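Long-range contact in S12 family peptidase (Streptomyces sp. 82F2, PDB 3WWX), which is a D-stereospecific amidohydrolase of the beta-lactamase-like S12 serine peptidase family, probably secreted: residues Phe58-Glu69 and Tyr178-Ile186. Sequence-based numbering, arbitrary orientation.
Sequences FTATVLLQLQAE and YGKAVENRI
In the serine beta-lactamase-like fold, F58-E69 lies on the helix that begins within the family's S-I-T-K motif, with E69 just past its end, and offers a worked example of two helices meeting almost square: Y178-I186 crosses it at 79°, and the short axes approach to 9.7 Å. A valine marks the middle. V62 is a knob in a hole lined by A181, V182, R185 and I186; with CG1 anti to its backbone N (chi1 169°), that methyl lies 3.7 Å from A181 CB, while the other methyl, CG2, packs on V182 CG2. Towards F58, the contact passes to I186. Its CG2 meets the ring edge at F58 CE2, 3.8 Å away, and its CD1 packs beside T61 CG2 and the carbonyl oxygen of F58.

Polar grips take over at the other end. Extended from CG to NE, R185 passes across V62 and L66, antiparallel to the Q65 side chain, and meets E69 end-on in a salt bridge. R185 NH2 binds the syn side of E69 OE1 at 2.9 Å, whereas NH1 approaches OE2 from above the carboxylate plane at 2.8 Å, the two flat groups being turned 41° apart. NH1 also donates to Q65 OE1 at 2.9 Å, nearly within the guanidinium plane; three bonds from two nitrogens restrain the group's rotation. L66 CD2 lies over one guanidinium face, 3.4 Å from R185 NH2. A water accepts from Q65 NE2 and donates to R185 O, adding a second link between these residues.

Around this crossing, helix 160-174 brings I170 against V62 and Y178, while helix 244-255 supplies F250, which stacks on F58 and touches I186. Y178 OH bonds to E239, and T59 OG1 to A236 O, tying both helices to the segment that precedes strand 241-242.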
loop_
_atom_site.group_PDB
_atom_site.type_symbol
_atom_site.label_atom_id
_atom_site.label_comp_id
_atom_site.label_asym_id
_atom_site.label_seq_id
_atom_site.Cartn_x
_atom_site.Cartn_y
_atom_site.Cartn_z
ATOM N N PHE A 58 -1.535 -2.829 -6.312
ATOM C CA PHE A 58 -0.971 -3.079 -7.638
ATOM C C PHE A 58 -0.463 -4.519 -7.737
ATOM O O PHE A 58 -0.735 -5.232 -8.698
ATOM C CB PHE A 58 0.153 -2.094 -7.949
ATOM C CG PHE A 58 -0.317 -0.675 -8.139
ATOM C CD1 PHE A 58 -0.485 0.163 -7.044
ATOM C CD2 PHE A 58 -0.580 -0.170 -9.396
ATOM C CE1 PHE A 58 -0.910 1.480 -7.194
ATOM C CE2 PHE A 58 -1.021 1.157 -9.547
ATOM C CZ PHE A 58 -1.171 1.974 -8.455
ATOM N N THR A 59 0.286 -4.957 -6.739
ATOM C CA THR A 59 0.794 -6.316 -6.708
ATOM C C THR A 59 -0.321 -7.358 -6.780
ATOM O O THR A 59 -0.243 -8.319 -7.577
ATOM C CB THR A 59 1.642 -6.491 -5.436
ATOM O OG1 THR A 59 2.704 -5.534 -5.484
ATOM C CG2 THR A 59 2.200 -7.895 -5.304
ATOM N N ALA A 60 -1.371 -7.169 -5.977
ATOM C CA ALA A 60 -2.516 -8.092 -5.994
ATOM C C ALA A 60 -3.225 -8.089 -7.337
ATOM O O ALA A 60 -3.644 -9.142 -7.817
ATOM C CB ALA A 60 -3.490 -7.764 -4.888
ATOM N N THR A 61 -3.369 -6.922 -7.941
ATOM C CA THR A 61 -4.044 -6.822 -9.240
ATOM C C THR A 61 -3.314 -7.654 -10.287
ATOM O O THR A 61 -3.936 -8.370 -11.058
ATOM C CB THR A 61 -4.151 -5.357 -9.695
ATOM O OG1 THR A 61 -4.968 -4.632 -8.769
ATOM C CG2 THR A 61 -4.808 -5.248 -11.082
ATOM N N VAL A 62 -1.998 -7.588 -10.300
ATOM C CA VAL A 62 -1.227 -8.375 -11.267
ATOM C C VAL A 62 -1.480 -9.859 -11.061
ATOM O O VAL A 62 -1.712 -10.594 -12.022
ATOM C CB VAL A 62 0.268 -8.068 -11.166
ATOM C CG1 VAL A 62 1.087 -9.067 -11.977
ATOM C CG2 VAL A 62 0.536 -6.655 -11.619
ATOM N N LEU A 63 -1.448 -10.333 -9.817
ATOM C CA LEU A 63 -1.652 -11.757 -9.575
ATOM C C LEU A 63 -3.052 -12.184 -9.955
ATOM O O LEU A 63 -3.246 -13.297 -10.442
ATOM C CB LEU A 63 -1.362 -12.123 -8.128
ATOM C CG LEU A 63 0.129 -12.297 -7.912
ATOM C CD1 LEU A 63 0.442 -12.190 -6.442
ATOM C CD2 LEU A 63 0.602 -13.647 -8.460
ATOM N N LEU A 64 -4.036 -11.321 -9.735
ATOM C CA LEU A 64 -5.395 -11.651 -10.163
ATOM C C LEU A 64 -5.533 -11.693 -11.684
ATOM O O LEU A 64 -6.264 -12.541 -12.206
ATOM C CB LEU A 64 -6.392 -10.686 -9.503
ATOM C CG LEU A 64 -6.632 -11.008 -8.023
ATOM C CD1 LEU A 64 -7.120 -9.780 -7.263
ATOM C CD2 LEU A 64 -7.642 -12.148 -7.886
ATOM N N GLN A 65 -4.840 -10.819 -12.393
ATOM C CA GLN A 65 -4.794 -10.929 -13.845
ATOM C C GLN A 65 -4.142 -12.229 -14.275
ATOM O O GLN A 65 -4.643 -12.902 -15.180
ATOM C CB GLN A 65 -4.066 -9.753 -14.474
ATOM C CG GLN A 65 -4.789 -8.417 -14.362
ATOM C CD GLN A 65 -4.169 -7.375 -15.250
ATOM O OE1 GLN A 65 -3.060 -7.549 -15.757
ATOM N NE2 GLN A 65 -4.888 -6.276 -15.472
ATOM N N LEU A 66 -3.028 -12.592 -13.653
ATOM C CA LEU A 66 -2.345 -13.823 -14.045
ATOM C C LEU A 66 -3.239 -15.036 -13.817
ATOM O O LEU A 66 -3.240 -15.969 -14.624
ATOM C CB LEU A 66 -1.008 -13.970 -13.304
ATOM C CG LEU A 66 0.049 -12.920 -13.649
ATOM C CD1 LEU A 66 1.189 -13.001 -12.645
ATOM C CD2 LEU A 66 0.561 -13.103 -15.087
ATOM N N GLN A 67 -4.020 -15.018 -12.741
ATOM C CA GLN A 67 -4.960 -16.099 -12.484
ATOM C C GLN A 67 -6.049 -16.122 -13.565
ATOM O O GLN A 67 -6.448 -17.203 -14.028
ATOM C CB GLN A 67 -5.575 -16.009 -11.084
ATOM C CG GLN A 67 -6.671 -17.055 -10.862
ATOM C CD GLN A 67 -7.221 -17.081 -9.464
ATOM O OE1 GLN A 67 -6.995 -18.038 -8.711
ATOM N NE2 GLN A 67 -7.974 -16.046 -9.104
ATOM N N ALA A 68 -6.539 -14.949 -13.944
ATOM C CA ALA A 68 -7.568 -14.827 -14.987
ATOM C C ALA A 68 -7.050 -15.329 -16.332
ATOM O O ALA A 68 -7.840 -15.753 -17.180
ATOM C CB ALA A 68 -8.007 -13.399 -15.113
ATOM N N GLU A 69 -5.735 -15.276 -16.530
ATOM C CA GLU A 69 -5.110 -15.749 -17.761
ATOM C C GLU A 69 -4.808 -17.252 -17.687
ATOM O O GLU A 69 -4.232 -17.816 -18.624
ATOM C CB GLU A 69 -3.840 -14.935 -18.069
ATOM C CG GLU A 69 -4.140 -13.471 -18.388
ATOM C CD GLU A 69 -2.916 -12.557 -18.440
ATOM O OE1 GLU A 69 -1.778 -13.043 -18.287
ATOM O OE2 GLU A 69 -3.111 -11.344 -18.648
ATOM N N TYR A 178 8.768 -8.226 -11.003
ATOM C CA TYR A 178 7.347 -7.927 -10.834
ATOM C C TYR A 178 7.007 -6.500 -11.292
ATOM O O TYR A 178 5.888 -6.243 -11.758
ATOM C CB TYR A 178 6.896 -8.166 -9.374
ATOM C CG TYR A 178 6.968 -6.922 -8.552
ATOM C CD1 TYR A 178 8.152 -6.505 -8.009
ATOM C CD2 TYR A 178 5.844 -6.116 -8.395
ATOM C CE1 TYR A 178 8.239 -5.287 -7.297
ATOM C CE2 TYR A 178 5.910 -4.926 -7.684
ATOM C CZ TYR A 178 7.108 -4.526 -7.145
ATOM O OH TYR A 178 7.148 -3.337 -6.460
ATOM N N GLY A 179 7.950 -5.571 -11.170
ATOM C CA GLY A 179 7.712 -4.187 -11.548
ATOM C C GLY A 179 7.358 -4.054 -13.016
ATOM O O GLY A 179 6.596 -3.175 -13.401
ATOM N N LYS A 180 7.941 -4.907 -13.843
ATOM C CA LYS A 180 7.643 -4.860 -15.272
ATOM C C LYS A 180 6.180 -5.224 -15.510
ATOM O O LYS A 180 5.532 -4.663 -16.394
ATOM C CB LYS A 180 8.565 -5.801 -16.056
ATOM C CG LYS A 180 10.030 -5.493 -15.937
ATOM C CD LYS A 180 10.418 -4.165 -16.573
ATOM C CE LYS A 180 11.936 -3.977 -16.563
ATOM N NZ LYS A 180 12.481 -3.905 -15.173
ATOM N N ALA A 181 5.634 -6.124 -14.698
ATOM C CA ALA A 181 4.229 -6.506 -14.821
ATOM C C ALA A 181 3.321 -5.340 -14.405
ATOM O O ALA A 181 2.324 -5.032 -15.060
ATOM C CB ALA A 181 3.927 -7.746 -13.977
ATOM N N VAL A 182 3.679 -4.657 -13.324
ATOM C CA VAL A 182 2.930 -3.486 -12.897
ATOM C C VAL A 182 2.952 -2.416 -13.985
ATOM O O VAL A 182 1.916 -1.829 -14.302
ATOM C CB VAL A 182 3.481 -2.938 -11.563
ATOM C CG1 VAL A 182 2.812 -1.643 -11.203
ATOM C CG2 VAL A 182 3.270 -3.945 -10.472
ATOM N N GLU A 183 4.119 -2.183 -14.575
ATOM C CA GLU A 183 4.261 -1.184 -15.628
ATOM C C GLU A 183 3.405 -1.530 -16.835
ATOM O O GLU A 183 2.651 -0.701 -17.320
ATOM C CB GLU A 183 5.732 -1.058 -16.047
ATOM C CG GLU A 183 6.557 -0.413 -14.982
ATOM C CD GLU A 183 8.055 -0.539 -15.189
ATOM O OE1 GLU A 183 8.479 -1.170 -16.181
ATOM O OE2 GLU A 183 8.815 -0.009 -14.344
ATOM N N ASN A 184 3.512 -2.764 -17.302
ATOM C CA ASN A 184 2.885 -3.129 -18.560
ATOM C C ASN A 184 1.397 -3.414 -18.460
ATOM O O ASN A 184 0.650 -3.186 -19.423
ATOM C CB ASN A 184 3.643 -4.302 -19.176
ATOM C CG ASN A 184 5.018 -3.891 -19.648
ATOM O OD1 ASN A 184 5.251 -2.723 -19.971
ATOM N ND2 ASN A 184 5.943 -4.836 -19.678
ATOM N N ARG A 185 0.954 -3.882 -17.299
ATOM C CA ARG A 185 -0.443 -4.238 -17.106
ATOM C C ARG A 185 -1.289 -3.130 -16.499
ATOM O O ARG A 185 -2.505 -3.166 -16.608
ATOM C CB ARG A 185 -0.550 -5.463 -16.205
ATOM C CG ARG A 185 0.036 -6.713 -16.818
ATOM C CD ARG A 185 0.186 -7.842 -15.809
ATOM N NE ARG A 185 0.585 -9.058 -16.505
ATOM C CZ ARG A 185 -0.274 -9.916 -17.044
ATOM N NH1 ARG A 185 -1.582 -9.743 -16.915
ATOM N NH2 ARG A 185 0.190 -10.975 -17.702
ATOM N N ILE A 186 -0.656 -2.180 -15.819
ATOM C CA ILE A 186 -1.409 -1.158 -15.096
ATOM C C ILE A 186 -0.975 0.258 -15.456
ATOM O O ILE A 186 -1.802 1.056 -15.880
ATOM C CB ILE A 186 -1.358 -1.368 -13.550
ATOM C CG1 ILE A 186 -1.841 -2.776 -13.183
ATOM C CG2 ILE A 186 -2.212 -0.320 -12.836
ATOM C CD1 ILE A 186 -1.620 -3.169 -11.715
HETATM O O HOH W 1 -4.324 -4.543 -17.964
#